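Local atomic coordinates of SAM-dependent methyltransferase (Streptococcus pneumoniae, PDB entry 3KR9), a protein that probably methylates N1 of adenine 22 in tRNA, using S-adenosylmethionine as methyl donor on a class I Rossmann-like fold. Residues S11-G16 / V85-I90; R127-L130 / G134-I137; S141-A146 / Y150-V155. One frame throughout, in Å; residues are numbered along the deposited sequence.

Interaction 1 of 3, residues S11-G16 / V85-I90; sequences SFVSQG and VSVITI
Val13 lies over strand 87-93 with each of its methyls on a different residue: CG1 meets Val87 CG1 at 4.2 Å, and CG2 meets Thr89 CG2 at 4.0 Å. CG1 stands anti to the backbone N (chi1 179°), which leaves CG2 beside that nitrogen, and this fork lets one valine reach two residues on the same side of the strand. The Val13 side chain crosses that of Thr89 at about a right angle. All three side chains are buried, and no hydrogen bond links the segments, so this part of the contact is purely apolar. Thr89 turns its methyl to Val13 while its OG1 is hydrogen-bonded to Asp21. Toward Gly16 the contact thins out. The backbone N of Ser14 comes within 4.3 Å of Val87 CG2, but the Ser14 side chain is partly exposed and Gln15 lies at the surface, with its amide NE2 bonded to the carbonyl of Gly37. The loop 11-16 thus runs from helix 4-10 across one face of the parallel part of the mixed sheet into strand 17-22, which pairs with strand 87-93, and Ile116 of strand 114-119 touches both Val13 and Val87.

Interaction 2 of 3, residues R127-L130 / G134-I137; sequences RIWL and GFQI
The carbonyl oxygen of Leu130 accepts a hydrogen bond from the backbone N of Phe135, 3.1 Å away, with an N-H...O angle of 152°. The donor stands above the carbonyl plane, 37° out of it. This bond ties the last turn of helix 123-132 to the start of strand 135-145 across a short turn, where Gly134 has a positive phi of 82°. Beside this bond the side chains pack together. Leu130 CD2 packs on Phe135 CB at 3.9 Å, the two side chains crossing at about a right angle. Farther out on the Phe135 ring, at CD2, Trp129 CZ3 comes in obliquely at 4.0 Å; these two side chains run side by side and point the same way. Farther along, Ile137 CD1 rests against the aliphatic part of Arg127, 3.8 Å from its CG and near the guanidinium plane at its edge. Arg127 is extended from CG to NE, which carries its charged end past Ile137 to salt bridges with Glu140 and Glu151. The helix lies against the sheet: Leu130 and Phe135 both touch Val155 of strand 148-157, Leu130 also touches Leu117, and Phe135 touches Leu115, both of strand 114-119. Trp129 packs on Ala99 and Leu102 of helix 95-104.

Interaction 3 of 3, residues S141-A146 / Y150-V155; sequences SILEEA and YEILVV
Ser141 and Ile152 exchange two backbone hydrogen bonds, Ser141 N to Ile152 O at 3.0 Å and Ile152 N to Ser141 O at 2.9 Å. Leu143 and Tyr150 form the next such pair, and between the two lies the non-hydrogen-bonded pair Ile142 and Glu151. Here the strands draw close, and Ile142 CA makes a C-H...O contact with Tyr150 O at 3.4 Å. On the face of Leu143, Tyr150 and Ile152, Leu143 CD2 reaches Ile152 CD1 at 4.0 Å; its CG sits between the backbone N and carbonyl carbon (chi1 71°), and from there CD2 also approaches Tyr150 CB. On the other face Ile142 and Glu151 lie side by side, with Ile142 CD1 3.8 Å from Glu151 CG.

These strands, 135-145 and 148-157, are the hairpin at one edge of the seven-stranded sheet, in which only 148-157 runs against the other strands, an arrangement characteristic of class I Rossmann-like methyltransferases, with 148-157 inserted between the hairpin's first strand and the parallel strand 114-119.

Near the turn, Glu145 CB packs obliquely on the Tyr150 ring, 3.9 Å from CE2. A water bridges the same two residues, donating to Glu145 O at 2.8 Å and lying in the ring plane at 2.6 Å from Tyr150 OH. Farther out, Arg5 makes a cation-pi interaction with Tyr150, and its backbone N bonds to Glu145 OE2. Leu8 of helix 4-10 covers Leu143 and Ile152. The carboxylate of buried Glu151, on a chain extended beyond CG, divides its oxygens between Lys184, at OE2, and a second positive partner at the other oxygen, two charges that would probably keep it ionised.

Overall arrangement
All three contacts bear on the same mixed sheet. Interactions 1 and 2 are buried, whereas interaction 3 is partly buried and includes an ordered water. Their chemistry follows their place: loop on strand in interaction 1 is wholly apolar, helix on strand in interaction 2 adds one backbone bond to its hydrophobic packing, and strand on strand in interaction 3 rests on paired backbone bonds. Interactions 2 and 3 share strand 135-145 and are also joined by the salt bridge between Arg127 and Glu151. Phe12 links interactions 1 and 3, its ring packing against Ser141, Ile152 and Val154. Interactions 1 and 2 do not touch, with nearest atoms about 8 Å apart.

Interaction 1 of 3, residues S11-G16 / V85-I90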
loop_
_atom_site.group_PDB
_atom_site.type_symbol
_atom_site.label_atom_id
_atom_site.label_comp_id
_atom_site.label_asym_id
_atom_site.label_seq_id
_atom_site.Cartn_x
_atom_site.Cartn_y
_atom_site.Cartn_z
ATOM N N SER A 11 -5.578 -7.079 -8.288
ATOM C CA SER A 11 -6.833 -6.875 -9.049
ATOM C C SER A 11 -6.912 -5.431 -9.546
ATOM O O SER A 11 -7.740 -5.107 -10.439
ATOM C CB SER A 11 -8.032 -7.188 -8.211
ATOM O OG SER A 11 -8.144 -6.269 -7.141
ATOM N N PHE A 12 -6.056 -4.573 -8.984
ATOM C CA PHE A 12 -5.986 -3.223 -9.448
ATOM C C PHE A 12 -4.952 -3.034 -10.526
ATOM O O PHE A 12 -4.872 -1.953 -11.100
ATOM C CB PHE A 12 -5.787 -2.254 -8.308
ATOM C CG PHE A 12 -6.969 -2.150 -7.370
ATOM C CD1 PHE A 12 -8.139 -1.474 -7.762
ATOM C CD2 PHE A 12 -6.896 -2.697 -6.087
ATOM C CE1 PHE A 12 -9.203 -1.345 -6.883
ATOM C CE2 PHE A 12 -7.952 -2.571 -5.198
ATOM C CZ PHE A 12 -9.107 -1.893 -5.595
ATOM N N VAL A 13 -4.226 -4.087 -10.889
ATOM C CA VAL A 13 -3.188 -3.906 -11.911
ATOM C C VAL A 13 -3.763 -3.964 -13.284
ATOM O O VAL A 13 -4.176 -5.040 -13.724
ATOM C CB VAL A 13 -2.025 -4.931 -11.787
ATOM C CG1 VAL A 13 -0.962 -4.722 -12.902
ATOM C CG2 VAL A 13 -1.430 -4.833 -10.416
ATOM N N SER A 14 -3.742 -2.811 -13.962
ATOM C CA SER A 14 -4.485 -2.637 -15.206
ATOM C C SER A 14 -3.987 -3.607 -16.250
ATOM O O SER A 14 -2.755 -3.848 -16.394
ATOM C CB SER A 14 -4.387 -1.174 -15.722
ATOM O OG SER A 14 -4.802 -0.319 -14.674
ATOM N N GLN A 15 -4.966 -4.148 -16.967
ATOM C CA GLN A 15 -4.768 -5.140 -18.019
ATOM C C GLN A 15 -3.820 -4.557 -19.012
ATOM O O GLN A 15 -3.973 -3.398 -19.390
ATOM C CB GLN A 15 -6.132 -5.458 -18.718
ATOM C CG GLN A 15 -5.978 -6.360 -19.944
ATOM C CD GLN A 15 -5.625 -7.777 -19.551
ATOM O OE1 GLN A 15 -6.153 -8.288 -18.571
ATOM N NE2 GLN A 15 -4.708 -8.408 -20.290
ATOM N N GLY A 16 -2.833 -5.323 -19.453
ATOM C CA GLY A 16 -1.834 -4.786 -20.394
ATOM C C GLY A 16 -0.699 -3.967 -19.760
ATOM O O GLY A 16 0.179 -3.528 -20.459
ATOM N N VAL A 85 7.184 1.875 -17.505
ATOM C CA VAL A 85 6.342 1.331 -16.451
ATOM C C VAL A 85 5.039 2.114 -16.390
ATOM O O VAL A 85 5.069 3.332 -16.359
ATOM C CB VAL A 85 7.140 1.383 -15.140
ATOM C CG1 VAL A 85 6.242 1.230 -13.871
ATOM C CG2 VAL A 85 8.220 0.316 -15.196
ATOM N N SER A 86 3.891 1.438 -16.355
ATOM C CA SER A 86 2.605 2.154 -16.260
ATOM C C SER A 86 1.965 1.961 -14.885
ATOM O O SER A 86 1.079 2.728 -14.493
ATOM C CB SER A 86 1.619 1.697 -17.369
ATOM O OG SER A 86 1.418 0.269 -17.310
ATOM N N VAL A 87 2.388 0.929 -14.159
ATOM C CA VAL A 87 1.799 0.606 -12.816
ATOM C C VAL A 87 2.942 0.210 -11.855
ATOM O O VAL A 87 3.852 -0.470 -12.270
ATOM C CB VAL A 87 0.784 -0.574 -12.908
ATOM C CG1 VAL A 87 0.151 -0.917 -11.554
ATOM C CG2 VAL A 87 -0.327 -0.268 -13.958
ATOM N N ILE A 88 2.878 0.650 -10.588
ATOM C CA ILE A 88 3.835 0.311 -9.587
ATOM C C ILE A 88 3.021 -0.171 -8.382
ATOM O O ILE A 88 1.997 0.417 -8.027
ATOM C CB ILE A 88 4.693 1.541 -9.178
ATOM C CG1 ILE A 88 5.566 2.039 -10.355
ATOM C CG2 ILE A 88 5.630 1.197 -8.027
ATOM C CD1 ILE A 88 6.192 3.443 -10.031
ATOM N N THR A 89 3.429 -1.322 -7.851
ATOM C CA THR A 89 2.882 -1.857 -6.631
ATOM C C THR A 89 3.999 -1.736 -5.601
ATOM O O THR A 89 5.155 -1.996 -5.943
ATOM C CB THR A 89 2.547 -3.381 -6.825
ATOM O OG1 THR A 89 3.618 -4.039 -7.497
ATOM C CG2 THR A 89 1.294 -3.562 -7.784
ATOM N N ILE A 90 3.647 -1.381 -4.361
ATOM C CA ILE A 90 4.574 -1.315 -3.261
ATOM C C ILE A 90 3.721 -1.806 -2.099
ATOM O O ILE A 90 2.784 -1.125 -1.660
ATOM C CB ILE A 90 5.095 0.165 -2.926
ATOM C CG1 ILE A 90 5.558 0.891 -4.195
ATOM C CG2 ILE A 90 6.240 0.074 -1.871
ATOM C CD1 ILE A 90 6.229 2.341 -3.978
#

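Interaction 2 of 3, residues R127-L130 / G134-I137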
loop_
_atom_site.group_PDB
_atom_site.type_symbol
_atom_site.label_atom_id
_atom_site.label_comp_id
_atom_site.label_asym_id
_atom_site.label_seq_id
_atom_site.Cartn_x
_atom_site.Cartn_y
_atom_site.Cartn_z
ATOM N N ARG A 127 -1.335 9.147 3.427
ATOM C CA ARG A 127 -2.411 9.822 2.652
ATOM C C ARG A 127 -2.042 11.319 2.590
ATOM O O ARG A 127 -2.270 11.983 1.595
ATOM C CB ARG A 127 -3.787 9.596 3.301
ATOM C CG ARG A 127 -4.339 8.219 3.111
ATOM C CD ARG A 127 -5.875 8.176 3.527
ATOM N NE ARG A 127 -6.417 6.835 3.351
ATOM C CZ ARG A 127 -6.370 5.891 4.288
ATOM N NH1 ARG A 127 -5.913 6.175 5.515
ATOM N NH2 ARG A 127 -6.856 4.680 4.023
ATOM N N ILE A 128 -1.462 11.829 3.680
ATOM C CA ILE A 128 -0.986 13.257 3.766
ATOM C C ILE A 128 0.126 13.460 2.748
ATOM O O ILE A 128 0.150 14.403 1.943
ATOM C CB ILE A 128 -0.523 13.544 5.216
ATOM C CG1 ILE A 128 -1.753 13.598 6.110
ATOM C CG2 ILE A 128 0.415 14.850 5.338
ATOM C CD1 ILE A 128 -1.456 13.355 7.571
ATOM N N TRP A 129 1.045 12.539 2.739
ATOM C CA TRP A 129 2.135 12.628 1.771
ATOM C C TRP A 129 1.606 12.657 0.350
ATOM O O TRP A 129 2.007 13.525 -0.457
ATOM C CB TRP A 129 3.113 11.451 1.941
ATOM C CG TRP A 129 4.299 11.702 1.095
ATOM C CD1 TRP A 129 5.423 12.382 1.449
ATOM C CD2 TRP A 129 4.449 11.336 -0.283
ATOM N NE1 TRP A 129 6.279 12.445 0.352
ATOM C CE2 TRP A 129 5.682 11.842 -0.721
ATOM C CE3 TRP A 129 3.627 10.666 -1.203
ATOM C CZ2 TRP A 129 6.155 11.654 -2.027
ATOM C CZ3 TRP A 129 4.079 10.505 -2.510
ATOM C CH2 TRP A 129 5.365 10.963 -2.896
ATOM N N LEU A 130 0.700 11.731 0.019
ATOM C CA LEU A 130 0.156 11.637 -1.338
ATOM C C LEU A 130 -0.484 12.936 -1.755
ATOM O O LEU A 130 -0.186 13.492 -2.833
ATOM C CB LEU A 130 -0.901 10.505 -1.450
ATOM C CG LEU A 130 -0.304 9.102 -1.400
ATOM C CD1 LEU A 130 -1.359 8.076 -0.988
ATOM C CD2 LEU A 130 0.378 8.748 -2.754
ATOM N N GLY A 134 0.729 15.825 -5.105
ATOM C CA GLY A 134 0.023 15.853 -6.367
ATOM C C GLY A 134 -0.599 14.500 -6.772
ATOM O O GLY A 134 -0.737 14.232 -7.976
ATOM N N PHE A 135 -0.982 13.676 -5.798
ATOM C CA PHE A 135 -1.654 12.385 -6.084
ATOM C C PHE A 135 -3.046 12.338 -5.498
ATOM O O PHE A 135 -3.285 12.906 -4.416
ATOM C CB PHE A 135 -0.784 11.184 -5.527
ATOM C CG PHE A 135 0.492 11.033 -6.228
ATOM C CD1 PHE A 135 0.515 10.520 -7.527
ATOM C CD2 PHE A 135 1.714 11.455 -5.622
ATOM C CE1 PHE A 135 1.713 10.385 -8.214
ATOM C CE2 PHE A 135 2.909 11.339 -6.300
ATOM C CZ PHE A 135 2.946 10.825 -7.598
ATOM N N GLN A 136 -3.960 11.618 -6.157
ATOM C CA GLN A 136 -5.311 11.421 -5.615
ATOM C C GLN A 136 -5.600 9.925 -5.447
ATOM O O GLN A 136 -5.195 9.119 -6.251
ATOM C CB GLN A 136 -6.412 12.050 -6.529
ATOM C CG GLN A 136 -6.335 11.608 -7.999
ATOM C CD GLN A 136 -7.510 12.118 -8.879
ATOM O OE1 GLN A 136 -8.549 12.484 -8.370
ATOM N NE2 GLN A 136 -7.326 12.093 -10.197
ATOM N N ILE A 137 -6.346 9.587 -4.415
ATOM C CA ILE A 137 -6.763 8.232 -4.204
ATOM C C ILE A 137 -7.964 8.060 -5.089
ATOM O O ILE A 137 -8.839 8.960 -5.142
ATOM C CB ILE A 137 -7.051 8.002 -2.713
ATOM C CG1 ILE A 137 -5.703 8.109 -1.926
ATOM C CG2 ILE A 137 -7.718 6.640 -2.464
ATOM C CD1 ILE A 137 -5.920 8.291 -0.392
#

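Interaction 3 of 3, residues S141-A146 / Y150-V155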
loop_
_atom_site.group_PDB
_atom_site.type_symbol
_atom_site.label_atom_id
_atom_site.label_comp_id
_atom_site.label_asym_id
_atom_site.label_seq_id
_atom_site.Cartn_x
_atom_site.Cartn_y
_atom_site.Cartn_z
ATOM N N SER A 141 -9.224 -0.568 -0.697
ATOM C CA SER A 141 -9.782 -1.811 -0.225
ATOM C C SER A 141 -9.171 -2.214 1.070
ATOM O O SER A 141 -8.090 -1.817 1.334
ATOM C CB SER A 141 -9.622 -2.902 -1.255
ATOM O OG SER A 141 -10.103 -2.487 -2.495
ATOM N N ILE A 142 -9.865 -3.021 1.860
ATOM C CA ILE A 142 -9.288 -3.440 3.140
ATOM C C ILE A 142 -9.603 -4.917 3.349
ATOM O O ILE A 142 -10.713 -5.356 3.085
ATOM C CB ILE A 142 -9.816 -2.582 4.320
ATOM C CG1 ILE A 142 -9.104 -2.957 5.618
ATOM C CG2 ILE A 142 -11.391 -2.739 4.463
ATOM C CD1 ILE A 142 -9.254 -1.909 6.775
ATOM N N LEU A 143 -8.629 -5.696 3.787
ATOM C CA LEU A 143 -8.876 -7.115 4.015
ATOM C C LEU A 143 -8.338 -7.540 5.344
ATOM O O LEU A 143 -7.603 -6.790 5.996
ATOM C CB LEU A 143 -8.249 -7.975 2.914
ATOM C CG LEU A 143 -6.722 -8.029 2.948
ATOM C CD1 LEU A 143 -6.247 -9.451 2.818
ATOM C CD2 LEU A 143 -6.102 -7.148 1.847
ATOM N N GLU A 144 -8.709 -8.745 5.761
ATOM C CA GLU A 144 -8.134 -9.347 6.976
ATOM C C GLU A 144 -7.434 -10.618 6.552
ATOM O O GLU A 144 -7.904 -11.303 5.651
ATOM C CB GLU A 144 -9.224 -9.717 7.989
ATOM C CG GLU A 144 -8.663 -10.282 9.290
ATOM C CD GLU A 144 -9.752 -10.593 10.327
ATOM O OE1 GLU A 144 -10.914 -10.873 9.954
ATOM O OE2 GLU A 144 -9.439 -10.566 11.533
ATOM N N GLU A 145 -6.339 -10.943 7.218
ATOM C CA GLU A 145 -5.514 -12.077 6.827
ATOM C C GLU A 145 -4.820 -12.563 8.077
ATOM O O GLU A 145 -4.112 -11.814 8.729
ATOM C CB GLU A 145 -4.501 -11.651 5.752
ATOM C CG GLU A 145 -3.455 -12.700 5.328
ATOM C CD GLU A 145 -2.756 -12.292 3.994
ATOM O OE1 GLU A 145 -1.691 -11.630 4.095
ATOM O OE2 GLU A 145 -3.289 -12.582 2.867
ATOM N N ALA A 146 -5.090 -13.807 8.447
ATOM C CA ALA A 146 -4.527 -14.361 9.670
ATOM C C ALA A 146 -4.751 -13.431 10.859
ATOM O O ALA A 146 -3.867 -13.227 11.652
ATOM C CB ALA A 146 -3.072 -14.595 9.474
ATOM N N TYR A 150 -5.219 -5.175 6.629
ATOM C CA TYR A 150 -4.340 -4.524 5.647
ATOM C C TYR A 150 -5.151 -3.608 4.714
ATOM O O TYR A 150 -6.127 -4.068 4.065
ATOM C CB TYR A 150 -3.617 -5.591 4.794
ATOM C CG TYR A 150 -2.751 -6.496 5.641
ATOM C CD1 TYR A 150 -1.468 -6.105 6.013
ATOM C CD2 TYR A 150 -3.231 -7.720 6.115
ATOM C CE1 TYR A 150 -0.674 -6.903 6.812
ATOM C CE2 TYR A 150 -2.433 -8.530 6.929
ATOM C CZ TYR A 150 -1.161 -8.118 7.255
ATOM O OH TYR A 150 -0.373 -8.906 8.053
ATOM N N GLU A 151 -4.743 -2.347 4.612
ATOM C CA GLU A 151 -5.394 -1.412 3.653
ATOM C C GLU A 151 -4.585 -1.403 2.357
ATOM O O GLU A 151 -3.356 -1.610 2.395
ATOM C CB GLU A 151 -5.433 0.001 4.253
ATOM C CG GLU A 151 -6.256 0.060 5.546
ATOM C CD GLU A 151 -6.422 1.465 6.042
ATOM O OE1 GLU A 151 -6.093 2.373 5.270
ATOM O OE2 GLU A 151 -6.851 1.680 7.197
ATOM N N ILE A 152 -5.279 -1.229 1.236
ATOM C CA ILE A 152 -4.679 -1.052 -0.108
ATOM C C ILE A 152 -5.188 0.306 -0.684
ATOM O O ILE A 152 -6.410 0.535 -0.756
ATOM C CB ILE A 152 -5.123 -2.209 -1.075
ATOM C CG1 ILE A 152 -4.598 -3.574 -0.570
ATOM C CG2 ILE A 152 -4.713 -1.924 -2.550
ATOM C CD1 ILE A 152 -5.288 -4.749 -1.237
ATOM N N LEU A 153 -4.266 1.196 -1.099
ATOM C CA LEU A 153 -4.623 2.482 -1.646
ATOM C C LEU A 153 -4.248 2.499 -3.113
ATOM O O LEU A 153 -3.111 2.142 -3.465
ATOM C CB LEU A 153 -3.848 3.600 -0.959
ATOM C CG LEU A 153 -4.280 4.052 0.424
ATOM C CD1 LEU A 153 -4.582 2.888 1.379
ATOM C CD2 LEU A 153 -3.151 4.983 0.984
ATOM N N VAL A 154 -5.199 2.905 -3.964
ATOM C CA VAL A 154 -4.919 3.013 -5.405
ATOM C C VAL A 154 -4.866 4.506 -5.734
ATOM O O VAL A 154 -5.724 5.251 -5.315
ATOM C CB VAL A 154 -6.023 2.380 -6.281
ATOM C CG1 VAL A 154 -5.546 2.334 -7.770
ATOM C CG2 VAL A 154 -6.439 0.932 -5.789
ATOM N N VAL A 155 -3.884 4.939 -6.512
ATOM C CA VAL A 155 -3.550 6.337 -6.563
ATOM C C VAL A 155 -3.217 6.650 -7.976
ATOM O O VAL A 155 -2.597 5.819 -8.688
ATOM C CB VAL A 155 -2.266 6.614 -5.694
ATOM C CG1 VAL A 155 -1.843 8.082 -5.823
ATOM C CG2 VAL A 155 -2.521 6.187 -4.222
HETATM O O HOH W 1 -1.452 -11.295 8.155
#